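Local coordinates for carbonic anhydrase (Porphyridium purpureum, PDB 1DDZ), which probably catalyses the reversible hydration of carbon dioxide to hydrogencarbonate as a zinc-dependent beta-class carbonic anhydrase, with two zinc sites in each chain, at residues V112-V117 and G400-W405; S108-L113 and C192-V197; C390-G395 and N404-I409; E206-G211 and V226-S231; Q101-D106 and D149-H154. All blocks are in the same frame, centred on the assembly; numbering follows the deposited sequence.

How the interactions relate
Near the N-terminal side, 101-106 pairs with 149-154 (interaction 5) and closes a loop that contains helix 107-119. Interaction 2 opens from that helix at 108-113 and closes at 192-197, crossing interaction 5. Interaction 1 starts on the same helix, at 112-117, and reaches 400-405. It closes the longest loop, also crosses interaction 5, and joins the two carbonic anhydrase halves of the chain. Interaction 4 (206-211 with 226-231) falls within that long loop and closes a beta hairpin. Interaction 3 (390-395 with 404-409) opens just inside the end of that loop, shares Asn404 and Trp405 with interaction 1, and runs beyond it. Interactions 1, 2, 3 and 5 also touch the second subunit.

Interaction 1 of 5, residues V112-V117 and G400-W405; sequences VLQYAV and GLIDNW
Gln114 turns its CG away from the backbone N (chi1 -170°) and then runs out extended, which carries OE1 over to the backbone of Leu401 and Ile402. Ile402 likewise holds CG1 opposite its backbone N (chi1 -178°), and this sends CD1 to Tyr115. The contact joins helix 107-119 of the first carbonic anhydrase half of the chain to the segment 400-405 of the second. Two backbone N-H groups share one oxygen. Ile402 N lies 2.9 Å from Gln114 OE1, in the carbonyl plane, and the bond is nearly straight at 170°. Leu401 N is also 2.9 Å from Gln114 OE1, but this bond is more bent and its donor is tilted from that plane. Ile402 CG2 packs 3.3 Å from Gln114 OE1. Beside it, Ile402 CD1 rests 3.8 Å from Tyr115 CB, while Ile402 CG1 sits at the edge of the tyrosine ring. That ring also stacks on Tyr119, whose OH bonds to Asp403, and the Tyr115 side chain is about 4 Å from the side chain of the zinc ligand Asp330. With an alanine in place of Gln114, the N-H groups of Leu401 and Ile402 would probably lose their shared acceptor, and a gap would open beside Ile402 CG2. The contact is buried, and between these two segments one amide oxygen takes both hydrogen bonds, with apolar packing at its flank.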
# COMPACT_ATOMS: atom_id res chain seq x y z
N VAL A 112 1.69 6.44 10.44
CA VAL A 112 2.65 7.15 11.27
C VAL A 112 2.22 8.64 11.39
O VAL A 112 2.25 9.25 12.47
CB VAL A 112 4.09 7.07 10.72
CG1 VAL A 112 4.98 8.12 11.39
CG2 VAL A 112 4.67 5.72 11.00
N LEU A 113 1.80 9.21 10.26
CA LEU A 113 1.30 10.59 10.20
C LEU A 113 0.09 10.80 11.15
O LEU A 113 0.07 11.72 11.95
CB LEU A 113 0.84 10.92 8.77
CG LEU A 113 1.07 12.30 8.13
CD1 LEU A 113 -0.04 12.58 7.08
CD2 LEU A 113 1.16 13.40 9.15
N GLN A 114 -0.94 9.96 10.99
CA GLN A 114 -2.12 10.07 11.80
C GLN A 114 -1.82 9.87 13.28
O GLN A 114 -2.36 10.58 14.12
CB GLN A 114 -3.20 9.11 11.32
CG GLN A 114 -4.54 9.39 12.01
CD GLN A 114 -5.70 8.69 11.37
OE1 GLN A 114 -5.68 7.48 11.19
NE2 GLN A 114 -6.73 9.44 11.03
N TYR A 115 -0.94 8.93 13.60
CA TYR A 115 -0.57 8.70 14.99
C TYR A 115 0.10 9.97 15.53
O TYR A 115 -0.31 10.50 16.56
CB TYR A 115 0.39 7.50 15.11
CG TYR A 115 0.69 7.09 16.53
CD1 TYR A 115 -0.19 6.26 17.23
CD2 TYR A 115 1.85 7.51 17.17
CE1 TYR A 115 0.08 5.86 18.54
CE2 TYR A 115 2.14 7.12 18.48
CZ TYR A 115 1.25 6.29 19.16
OH TYR A 115 1.52 5.89 20.46
N ALA A 116 1.08 10.49 14.80
CA ALA A 116 1.79 11.71 15.19
C ALA A 116 0.84 12.90 15.36
O ALA A 116 0.93 13.63 16.35
CB ALA A 116 2.87 12.05 14.14
N VAL A 117 -0.08 13.07 14.42
CA VAL A 117 -1.02 14.20 14.47
C VAL A 117 -2.20 14.05 15.45
O VAL A 117 -2.48 14.97 16.21
CB VAL A 117 -1.55 14.53 13.04
CG1 VAL A 117 -2.60 15.65 13.09
CG2 VAL A 117 -0.36 14.93 12.13
N GLY A 400 -9.24 6.02 10.78
CA GLY A 400 -9.13 5.29 9.53
C GLY A 400 -7.80 4.75 9.08
O GLY A 400 -7.73 3.67 8.49
N LEU A 401 -6.71 5.46 9.35
CA LEU A 401 -5.43 4.96 8.90
C LEU A 401 -4.63 4.26 9.98
O LEU A 401 -4.21 3.12 9.80
CB LEU A 401 -4.64 6.08 8.21
CG LEU A 401 -5.58 6.60 7.10
CD1 LEU A 401 -5.70 8.09 7.13
CD2 LEU A 401 -5.19 6.10 5.75
N ILE A 402 -4.46 4.90 11.13
CA ILE A 402 -3.67 4.31 12.19
C ILE A 402 -4.35 3.10 12.82
O ILE A 402 -3.71 2.06 12.99
CB ILE A 402 -3.28 5.36 13.26
CG1 ILE A 402 -2.41 4.71 14.33
CG2 ILE A 402 -4.51 6.00 13.89
CD1 ILE A 402 -1.12 4.21 13.83
N ASP A 403 -5.66 3.16 13.02
CA ASP A 403 -6.32 2.03 13.67
C ASP A 403 -6.54 0.78 12.83
O ASP A 403 -6.65 -0.31 13.38
CB ASP A 403 -7.54 2.49 14.46
CG ASP A 403 -7.17 3.56 15.52
OD1 ASP A 403 -6.17 3.39 16.25
OD2 ASP A 403 -7.85 4.60 15.59
N ASN A 404 -6.53 0.91 11.50
CA ASN A 404 -6.63 -0.28 10.65
C ASN A 404 -5.24 -0.92 10.54
O ASN A 404 -5.08 -2.14 10.55
CB ASN A 404 -7.26 0.06 9.30
CG ASN A 404 -8.73 0.31 9.44
OD1 ASN A 404 -9.44 -0.47 10.07
ND2 ASN A 404 -9.20 1.46 8.94
N TRP A 405 -4.22 -0.08 10.49
CA TRP A 405 -2.84 -0.54 10.51
C TRP A 405 -2.59 -1.40 11.82
O TRP A 405 -2.07 -2.51 11.77
CB TRP A 405 -1.92 0.69 10.48
CG TRP A 405 -0.46 0.45 10.77
CD1 TRP A 405 0.17 0.59 11.97
CD2 TRP A 405 0.56 0.09 9.82
NE1 TRP A 405 1.52 0.34 11.83
CE2 TRP A 405 1.78 0.04 10.52
CE3 TRP A 405 0.57 -0.18 8.45
CZ2 TRP A 405 2.99 -0.27 9.90
CZ3 TRP A 405 1.77 -0.48 7.84
CH2 TRP A 405 2.96 -0.53 8.56

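Interaction 2 of 5, residues S108-L113 and C192-V197; sequences SFLSVL and CATSIV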
# COMPACT_ATOMS: atom_id res chain seq x y z
N SER A 108 1.75 2.79 5.45
CA SER A 108 2.81 2.82 6.46
C SER A 108 3.12 4.28 6.79
O SER A 108 3.39 4.64 7.94
CB SER A 108 4.08 2.11 5.99
OG SER A 108 5.17 2.38 6.86
N PHE A 109 3.06 5.13 5.76
CA PHE A 109 3.30 6.56 5.91
C PHE A 109 2.08 7.21 6.58
O PHE A 109 2.22 7.93 7.57
CB PHE A 109 3.63 7.17 4.53
CG PHE A 109 3.25 8.61 4.38
CD1 PHE A 109 3.80 9.59 5.21
CD2 PHE A 109 2.28 8.98 3.46
CE1 PHE A 109 3.38 10.92 5.12
CE2 PHE A 109 1.85 10.30 3.36
CZ PHE A 109 2.40 11.27 4.20
N LEU A 110 0.89 6.94 6.06
CA LEU A 110 -0.35 7.49 6.57
C LEU A 110 -0.62 7.15 8.06
O LEU A 110 -1.11 8.01 8.82
CB LEU A 110 -1.51 7.04 5.70
CG LEU A 110 -1.56 7.50 4.25
CD1 LEU A 110 -2.70 6.83 3.50
CD2 LEU A 110 -1.73 8.99 4.23
N SER A 111 -0.35 5.92 8.49
CA SER A 111 -0.56 5.53 9.89
C SER A 111 0.44 6.22 10.85
O SER A 111 0.05 6.62 11.96
CB SER A 111 -0.61 4.00 10.04
OG SER A 111 0.61 3.37 9.68
N VAL A 112 1.69 6.44 10.44
CA VAL A 112 2.65 7.15 11.27
C VAL A 112 2.22 8.64 11.39
O VAL A 112 2.25 9.25 12.47
CB VAL A 112 4.09 7.07 10.72
CG1 VAL A 112 4.98 8.12 11.39
CG2 VAL A 112 4.67 5.72 11.00
N LEU A 113 1.80 9.21 10.26
CA LEU A 113 1.30 10.59 10.20
C LEU A 113 0.09 10.80 11.15
O LEU A 113 0.07 11.72 11.95
CB LEU A 113 0.84 10.92 8.77
CG LEU A 113 1.07 12.30 8.13
CD1 LEU A 113 -0.04 12.58 7.08
CD2 LEU A 113 1.16 13.40 9.15
N CYS A 192 0.91 17.68 3.11
CA CYS A 192 -0.13 18.71 3.26
C CYS A 192 -1.45 18.31 2.67
O CYS A 192 -2.50 18.76 3.14
CB CYS A 192 0.28 20.04 2.62
SG CYS A 192 1.82 20.70 3.19
N ALA A 193 -1.38 17.52 1.60
CA ALA A 193 -2.56 17.05 0.89
C ALA A 193 -3.28 15.86 1.53
O ALA A 193 -4.41 15.57 1.13
CB ALA A 193 -2.19 16.73 -0.57
N THR A 194 -2.67 15.19 2.51
CA THR A 194 -3.31 14.05 3.17
C THR A 194 -4.60 14.48 3.85
O THR A 194 -4.72 15.64 4.29
CB THR A 194 -2.44 13.41 4.27
OG1 THR A 194 -2.19 14.38 5.29
CG2 THR A 194 -1.12 12.87 3.70
N SER A 195 -5.53 13.55 4.01
CA SER A 195 -6.80 13.84 4.69
C SER A 195 -6.48 14.28 6.13
O SER A 195 -7.08 15.19 6.68
CB SER A 195 -7.69 12.60 4.68
OG SER A 195 -6.98 11.45 5.14
N ILE A 196 -5.44 13.68 6.70
CA ILE A 196 -4.99 13.95 8.06
C ILE A 196 -4.60 15.42 8.27
O ILE A 196 -5.13 16.09 9.15
CB ILE A 196 -3.80 13.01 8.41
CG1 ILE A 196 -4.24 11.55 8.29
CG2 ILE A 196 -3.24 13.35 9.77
CD1 ILE A 196 -3.15 10.61 7.93
N VAL A 197 -3.69 15.94 7.44
CA VAL A 197 -3.28 17.33 7.56
C VAL A 197 -4.40 18.29 7.10
O VAL A 197 -4.55 19.38 7.67
CB VAL A 197 -1.97 17.59 6.85
CG1 VAL A 197 -1.59 19.05 6.95
CG2 VAL A 197 -0.88 16.72 7.44
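Thr194 OG1 is held by two backbone groups while the methyl group Leu113 CD1 presses on it from helix 107-119. Thr194 OG1 accepts from Val197 N over 3.1 Å, and it is also hydrogen-bonded to Val191 O. Thr194 is thus the N-cap of helix 195-202, at the break that follows helix 172-193. Its chi1 of 62° places OG1 between the backbone N and the carbonyl carbon, where it can meet Val197 N almost straight on, at 171°. The same torsion turns CG2 toward the other helix. Thr194 and Leu113 meet tip to tip, with Leu113 CD1 3.3 Å from Thr194 OG1. Thr194 CG2 has three apolar neighbours. Thr194 CG2 lies 3.6 Å from Leu113 CD1 and 3.9 Å from Phe109 CZ, and Leu110 CD2 slides past it. Leu113 CD1 also reaches Ile196 CD1 at 3.8 Å, and Val197 CG2 stands a little farther off. All of the touching residues are buried. The packing sets helix 107-119 against the break between helices 172-193 and 195-202, away from the zinc sites. Asn150 of the second subunit packs on both Leu110 and Thr194, which places this junction near the subunit interface. On the Ile196 side the approach ends at a backbone oxygen, with Ile196 CD1 3.4 Å from Leu110 O.

Interaction 3 of 5, residues C390-G395 and N404-I409; sequences CAAALG and NWLRHI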
# COMPACT_ATOMS: atom_id res chain seq x y z
N CYS A 390 1.70 -0.19 20.26
CA CYS A 390 1.13 -1.45 20.73
C CYS A 390 0.06 -1.20 21.77
O CYS A 390 -0.96 -1.87 21.76
CB CYS A 390 2.21 -2.36 21.30
SG CYS A 390 3.29 -3.02 20.02
N ALA A 391 0.28 -0.22 22.64
CA ALA A 391 -0.72 0.14 23.65
C ALA A 391 -1.94 0.66 22.93
O ALA A 391 -3.07 0.32 23.28
CB ALA A 391 -0.18 1.21 24.55
N ALA A 392 -1.71 1.46 21.89
CA ALA A 392 -2.80 2.03 21.12
C ALA A 392 -3.63 0.94 20.45
O ALA A 392 -4.85 1.06 20.35
CB ALA A 392 -2.26 3.02 20.08
N ALA A 393 -2.98 -0.15 20.04
CA ALA A 393 -3.65 -1.25 19.36
C ALA A 393 -4.73 -1.92 20.20
O ALA A 393 -5.59 -2.62 19.68
CB ALA A 393 -2.63 -2.28 18.93
N LEU A 394 -4.65 -1.76 21.52
CA LEU A 394 -5.64 -2.37 22.41
C LEU A 394 -6.79 -1.42 22.76
O LEU A 394 -7.74 -1.82 23.40
CB LEU A 394 -4.95 -2.85 23.69
CG LEU A 394 -3.61 -3.57 23.47
CD1 LEU A 394 -2.87 -3.80 24.78
CD2 LEU A 394 -3.83 -4.87 22.74
N GLY A 395 -6.71 -0.17 22.30
CA GLY A 395 -7.73 0.82 22.60
C GLY A 395 -8.96 0.78 21.72
O GLY A 395 -9.13 -0.10 20.90
N ASN A 404 -6.53 0.91 11.50
CA ASN A 404 -6.63 -0.28 10.65
C ASN A 404 -5.24 -0.92 10.54
O ASN A 404 -5.08 -2.14 10.55
CB ASN A 404 -7.26 0.06 9.30
CG ASN A 404 -8.73 0.31 9.44
OD1 ASN A 404 -9.44 -0.47 10.07
ND2 ASN A 404 -9.20 1.46 8.94
N TRP A 405 -4.22 -0.08 10.49
CA TRP A 405 -2.84 -0.54 10.51
C TRP A 405 -2.59 -1.40 11.82
O TRP A 405 -2.07 -2.51 11.77
CB TRP A 405 -1.92 0.69 10.48
CG TRP A 405 -0.46 0.45 10.77
CD1 TRP A 405 0.17 0.59 11.97
CD2 TRP A 405 0.56 0.09 9.82
NE1 TRP A 405 1.52 0.34 11.83
CE2 TRP A 405 1.78 0.04 10.52
CE3 TRP A 405 0.57 -0.18 8.45
CZ2 TRP A 405 2.99 -0.27 9.90
CZ3 TRP A 405 1.77 -0.48 7.84
CH2 TRP A 405 2.96 -0.53 8.56
N LEU A 406 -3.02 -0.87 12.98
CA LEU A 406 -2.84 -1.53 14.27
C LEU A 406 -3.59 -2.85 14.46
O LEU A 406 -3.23 -3.65 15.35
CB LEU A 406 -3.16 -0.57 15.43
CG LEU A 406 -2.21 0.64 15.57
CD1 LEU A 406 -2.69 1.63 16.61
CD2 LEU A 406 -0.84 0.16 15.92
N ARG A 407 -4.58 -3.12 13.61
CA ARG A 407 -5.34 -4.37 13.69
C ARG A 407 -4.43 -5.59 13.60
O ARG A 407 -4.77 -6.68 14.06
CB ARG A 407 -6.43 -4.43 12.63
CG ARG A 407 -7.69 -3.69 13.02
CD ARG A 407 -8.14 -4.22 14.34
NE ARG A 407 -9.49 -3.82 14.70
CZ ARG A 407 -9.82 -3.16 15.80
NH1 ARG A 407 -8.88 -2.79 16.68
NH2 ARG A 407 -11.10 -2.92 16.07
N HIS A 408 -3.24 -5.40 13.04
CA HIS A 408 -2.28 -6.47 12.93
C HIS A 408 -1.76 -6.90 14.31
O HIS A 408 -1.47 -8.09 14.53
CB HIS A 408 -1.13 -6.05 12.02
CG HIS A 408 -1.46 -6.16 10.56
ND1 HIS A 408 -1.72 -5.06 9.77
CD2 HIS A 408 -1.64 -7.24 9.77
CE1 HIS A 408 -2.05 -5.46 8.56
NE2 HIS A 408 -2.01 -6.79 8.53
N ILE A 409 -1.66 -5.93 15.23
CA ILE A 409 -1.21 -6.23 16.59
C ILE A 409 -2.33 -6.96 17.32
O ILE A 409 -2.08 -7.81 18.16
CB ILE A 409 -0.80 -4.97 17.35
CG1 ILE A 409 0.60 -4.55 16.92
CG2 ILE A 409 -0.77 -5.23 18.84
CD1 ILE A 409 0.62 -3.22 16.27
O HOH W 1 -8.18 -2.75 19.72
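This is an apolar packing contact, next to the second zinc site, between two parts of the chain that are close in sequence. One runs from helix 388-392 into a type I turn, Ala392 to Gly395. The other is the junction of helices 402-405 and 407-414. The backbones come close, with Ala393 CA and Leu406 CA 5.2 Å apart. Ala393 CB fits between Leu406 and Ile409. Ala393 CB lies 3.9 Å from Leu406 CB and 3.5 Å from Ile409 CG2, the latter tighter than usual van der Waals contact. Leu406 CG stands opposite its own carbonyl carbon (chi1 -65°), and Leu406 CD1 comes 3.8 Å from Ala392 CB. Cys390 SG makes a looser contact, 4.4 Å from Ile409 CG1. The Cys390 side chain is also about 4 Å from that of Cys387, which binds the zinc with Cys328, Asp330 and His384. Leu433 of helix 426-447 covers Ile409. A water lies 2.6 Å from Ala393 O and accepts a weak bond from Arg407 NH1. Arg407 has its main polar partners on the second subunit, where it bonds to Ala447 O and forms a salt bridge with Asp486. No direct hydrogen bond crosses between the segments, so their fit rests on close contact of small and branched apolar groups.

Interaction 4 of 5, residues E206-G211 and V226-S231; sequences ELTVQG and VVVNSS
Val209 and Val227 exchange two backbone hydrogen bonds. Val227 N lies 2.7 Å from Val209 O, and Val209 N lies 2.9 Å from Val227 O. They form the antiparallel hydrogen-bonded pair of the hairpin made by strands 208-214 and 222-227. Next along is Gln210 with Val226, a non-hydrogen-bonded pair. Strand 222-227 is outermost within the chain. On its other side, strand 208-214 bonds through Thr208 and Gln210 to the parallel strand 124-130. Beyond the Val209-Val227 pair, toward Leu207, the pairing stops. Leu207 O and Val228 O are both acceptors, and Leu207 O is bonded to Trp201 NE1. A water accepts from Leu207 N and gives a weak bond to Val228 O. The side chains divide between two faces. Val209 and Val227 point to helices 172-193 and 195-202, where they meet Cys192 and Trp201. Gln210 and Val226 lie on the opposite face. There the Gln210 chain bends at chi2 (143°), and Val226 CG2 sits over the flat of the Gln210 amide, 3.3 Å from Gln210 OE1. Gln210 CB is 3.6 Å from Val226 CG2. Gln210 NE2 also makes a weak bond to Gly211 O. A glycine in place of Gln210 would probably leave Val226 CG2 without its flanking neighbour and Gly211 O without this weak partner. Thr208 CB stands 4.1 Å from Val226 CG1 on this side. The hairpin is thus joined by main-chain bonds, while side-chain packing gives each face a different lining: apolar toward the helices, mixed on the other.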
# COMPACT_ATOMS: atom_id res chain seq x y z
N GLU A 206 -2.81 23.65 15.11
CA GLU A 206 -1.51 24.21 14.80
C GLU A 206 -0.63 23.08 14.28
O GLU A 206 -0.28 22.17 15.04
CB GLU A 206 -0.89 24.77 16.08
CG GLU A 206 0.01 25.96 15.87
CD GLU A 206 -0.73 27.30 15.97
OE1 GLU A 206 -1.90 27.39 15.53
OE2 GLU A 206 -0.13 28.26 16.50
N LEU A 207 -0.27 23.13 13.00
CA LEU A 207 0.53 22.08 12.39
C LEU A 207 1.26 22.56 11.14
O LEU A 207 0.64 22.83 10.09
CB LEU A 207 -0.37 20.87 12.02
CG LEU A 207 0.22 19.60 11.39
CD1 LEU A 207 1.23 18.97 12.33
CD2 LEU A 207 -0.90 18.62 11.09
N THR A 208 2.58 22.66 11.24
CA THR A 208 3.38 23.08 10.09
C THR A 208 4.01 21.89 9.36
O THR A 208 4.31 20.87 9.97
CB THR A 208 4.53 23.98 10.51
OG1 THR A 208 5.36 23.28 11.46
CG2 THR A 208 4.00 25.27 11.12
N VAL A 209 4.18 22.02 8.06
CA VAL A 209 4.85 20.98 7.31
C VAL A 209 5.96 21.71 6.61
O VAL A 209 5.71 22.68 5.92
CB VAL A 209 3.96 20.30 6.28
CG1 VAL A 209 4.72 19.10 5.66
CG2 VAL A 209 2.66 19.86 6.91
N GLN A 210 7.19 21.25 6.79
CA GLN A 210 8.32 21.90 6.17
C GLN A 210 9.29 20.90 5.57
O GLN A 210 9.43 19.78 6.06
CB GLN A 210 9.01 22.78 7.21
CG GLN A 210 10.51 22.60 7.35
CD GLN A 210 11.23 23.91 7.62
OE1 GLN A 210 11.07 24.52 8.67
NE2 GLN A 210 12.04 24.35 6.67
N GLY A 211 9.94 21.30 4.47
CA GLY A 211 10.92 20.47 3.80
C GLY A 211 12.34 20.89 4.15
O GLY A 211 12.63 22.08 4.31
N VAL A 226 8.15 25.96 4.09
CA VAL A 226 7.26 25.61 5.18
C VAL A 226 5.86 25.99 4.77
O VAL A 226 5.64 27.04 4.18
CB VAL A 226 7.58 26.44 6.47
CG1 VAL A 226 6.72 25.95 7.66
CG2 VAL A 226 9.05 26.35 6.82
N VAL A 227 4.89 25.12 5.02
CA VAL A 227 3.52 25.49 4.75
C VAL A 227 2.84 25.40 6.11
O VAL A 227 3.09 24.47 6.89
CB VAL A 227 2.87 24.70 3.57
CG1 VAL A 227 3.78 23.63 3.03
CG2 VAL A 227 1.49 24.22 3.93
N VAL A 228 2.12 26.46 6.45
CA VAL A 228 1.45 26.57 7.74
C VAL A 228 0.03 26.08 7.74
O VAL A 228 -0.38 25.36 8.64
CB VAL A 228 1.51 28.04 8.24
CG1 VAL A 228 0.89 28.16 9.63
CG2 VAL A 228 2.95 28.50 8.28
N ASN A 229 -0.72 26.44 6.70
CA ASN A 229 -2.10 26.02 6.58
C ASN A 229 -2.58 26.41 5.17
O ASN A 229 -2.71 27.58 4.89
CB ASN A 229 -2.96 26.71 7.65
CG ASN A 229 -4.41 26.24 7.64
OD1 ASN A 229 -4.99 26.04 6.57
ND2 ASN A 229 -4.98 26.04 8.82
N SER A 230 -2.78 25.44 4.29
CA SER A 230 -3.26 25.72 2.94
C SER A 230 -4.27 24.67 2.55
O SER A 230 -3.90 23.51 2.44
CB SER A 230 -2.13 25.67 1.89
OG SER A 230 -1.09 26.58 2.17
N SER A 231 -5.52 25.08 2.32
CA SER A 231 -6.56 24.15 1.90
C SER A 231 -6.20 23.60 0.54
O SER A 231 -5.68 24.33 -0.33
CB SER A 231 -7.93 24.82 1.80
OG SER A 231 -8.85 23.97 1.12
O HOH W 2 -0.05 26.06 11.86

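Interaction 5 of 5, residues Q101-D106 and D149-H154; sequences QCIHSD and DNWLRH
Ile103 packs against two aromatic rings of helix 147-161 at once. Its loop links strand 92-97 to helix 107-119 in the first carbonic anhydrase half of the chain, and it turns over Ile103 to Asp106 as a type I beta turn. Ile103 CD1 sits over one face of the Trp151 six-membered ring, 3.6 Å from its centroid, in a CH-pi contact. Ile103 CG1 lies over the His154 ring centre at 3.8 Å, in a second one. Ile103 holds CG1 opposite its carbonyl carbon (chi1 -63°), which lays CG1 and CD1 against the two rings. Ile103 CD1 also comes 3.4 Å from His154 CD2. Beside the indole, Gln101 CG lies 3.7 Å from Trp151 NE1, and the two side chains pass in opposite directions. Both rings are also held by other residues. Trp151 NE1 bonds to Ile98 O, and His154 NE2 bonds to Ser105 of the second subunit. The contact therefore lies at the subunit interface. The turn itself is closed by Asp106 N, which bonds to Ile103 O over 3.1 Å. Asp106 is also the N-cap of helix 107-119, with a weak bond from Ser108 N to its OD1. The other carboxylate oxygen meets the indole edge-on. Asp106 OD2 is in the ring plane, 3.5 Å from Trp151 CH2, with the carboxylate turned 86° to the ring.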
# COMPACT_ATOMS: atom_id res chain seq x y z
N GLN A 101 9.84 8.96 1.06
CA GLN A 101 8.61 9.12 0.32
C GLN A 101 7.39 9.32 1.18
O GLN A 101 7.27 8.75 2.27
CB GLN A 101 8.38 7.91 -0.57
CG GLN A 101 9.39 7.75 -1.67
CD GLN A 101 9.36 8.90 -2.66
OE1 GLN A 101 10.26 9.75 -2.69
NE2 GLN A 101 8.29 8.99 -3.43
N CYS A 102 6.47 10.11 0.65
CA CYS A 102 5.21 10.38 1.28
C CYS A 102 4.16 10.12 0.22
O CYS A 102 3.45 11.02 -0.22
CB CYS A 102 5.15 11.82 1.80
SG CYS A 102 6.28 12.11 3.18
N ILE A 103 4.05 8.85 -0.18
CA ILE A 103 3.11 8.40 -1.18
C ILE A 103 1.68 8.54 -0.67
O ILE A 103 1.37 8.10 0.43
CB ILE A 103 3.44 6.94 -1.57
CG1 ILE A 103 4.83 6.90 -2.20
CG2 ILE A 103 2.36 6.35 -2.49
CD1 ILE A 103 5.47 5.56 -2.18
N HIS A 104 0.81 9.14 -1.48
CA HIS A 104 -0.58 9.38 -1.11
C HIS A 104 -1.28 8.22 -0.43
O HIS A 104 -1.89 8.39 0.61
CB HIS A 104 -1.42 9.78 -2.33
CG HIS A 104 -0.96 11.03 -3.02
ND1 HIS A 104 -0.59 11.05 -4.35
CD2 HIS A 104 -0.87 12.30 -2.58
CE1 HIS A 104 -0.31 12.30 -4.70
NE2 HIS A 104 -0.47 13.07 -3.65
N SER A 105 -1.20 7.04 -1.03
CA SER A 105 -1.89 5.87 -0.51
C SER A 105 -1.04 4.87 0.25
O SER A 105 -1.49 3.77 0.51
CB SER A 105 -2.68 5.20 -1.64
OG SER A 105 -1.89 5.12 -2.82
N ASP A 106 0.14 5.29 0.70
CA ASP A 106 1.02 4.41 1.48
C ASP A 106 0.52 4.42 2.92
O ASP A 106 0.65 5.43 3.61
CB ASP A 106 2.48 4.89 1.42
CG ASP A 106 3.44 4.02 2.23
OD1 ASP A 106 3.16 2.85 2.43
OD2 ASP A 106 4.48 4.51 2.68
N ASP A 149 11.61 -1.32 -7.76
CA ASP A 149 11.47 -0.37 -8.87
C ASP A 149 10.06 0.23 -8.89
O ASP A 149 9.87 1.36 -9.34
CB ASP A 149 11.77 -1.05 -10.20
CG ASP A 149 13.10 -0.64 -10.76
OD1 ASP A 149 13.70 0.32 -10.25
OD2 ASP A 149 13.55 -1.28 -11.73
N ASN A 150 9.09 -0.51 -8.34
CA ASN A 150 7.70 -0.04 -8.28
C ASN A 150 7.59 1.09 -7.24
O ASN A 150 6.82 2.03 -7.39
CB ASN A 150 6.77 -1.20 -7.94
CG ASN A 150 6.84 -2.32 -8.98
OD1 ASN A 150 6.41 -2.16 -10.12
ND2 ASN A 150 7.37 -3.46 -8.58
N TRP A 151 8.41 1.01 -6.21
CA TRP A 151 8.45 2.05 -5.18
C TRP A 151 9.10 3.27 -5.85
O TRP A 151 8.58 4.38 -5.80
CB TRP A 151 9.31 1.58 -4.00
CG TRP A 151 9.37 2.56 -2.85
CD1 TRP A 151 10.36 3.45 -2.57
CD2 TRP A 151 8.37 2.73 -1.83
NE1 TRP A 151 10.05 4.16 -1.44
CE2 TRP A 151 8.84 3.74 -0.96
CE3 TRP A 151 7.14 2.12 -1.56
CZ2 TRP A 151 8.12 4.16 0.17
CZ3 TRP A 151 6.42 2.54 -0.44
CH2 TRP A 151 6.92 3.55 0.41
N LEU A 152 10.23 3.03 -6.51
CA LEU A 152 11.00 4.07 -7.19
C LEU A 152 10.31 4.78 -8.36
O LEU A 152 10.79 5.83 -8.78
CB LEU A 152 12.36 3.54 -7.62
CG LEU A 152 13.21 3.02 -6.45
CD1 LEU A 152 14.52 2.50 -6.96
CD2 LEU A 152 13.43 4.12 -5.45
N ARG A 153 9.20 4.23 -8.86
CA ARG A 153 8.45 4.87 -9.93
C ARG A 153 7.94 6.22 -9.45
O ARG A 153 7.72 7.10 -10.25
CB ARG A 153 7.24 4.05 -10.37
CG ARG A 153 7.52 2.86 -11.25
CD ARG A 153 8.49 3.17 -12.37
NE ARG A 153 9.88 3.02 -11.92
CZ ARG A 153 10.87 2.54 -12.67
NH1 ARG A 153 10.64 2.15 -13.92
NH2 ARG A 153 12.10 2.46 -12.16
N HIS A 154 7.75 6.40 -8.14
CA HIS A 154 7.27 7.67 -7.61
C HIS A 154 8.30 8.76 -7.75
O HIS A 154 7.96 9.91 -8.01
CB HIS A 154 6.83 7.53 -6.15
CG HIS A 154 5.60 6.70 -5.98
ND1 HIS A 154 4.34 7.18 -6.24
CD2 HIS A 154 5.44 5.40 -5.62
CE1 HIS A 154 3.46 6.22 -6.05
NE2 HIS A 154 4.10 5.13 -5.68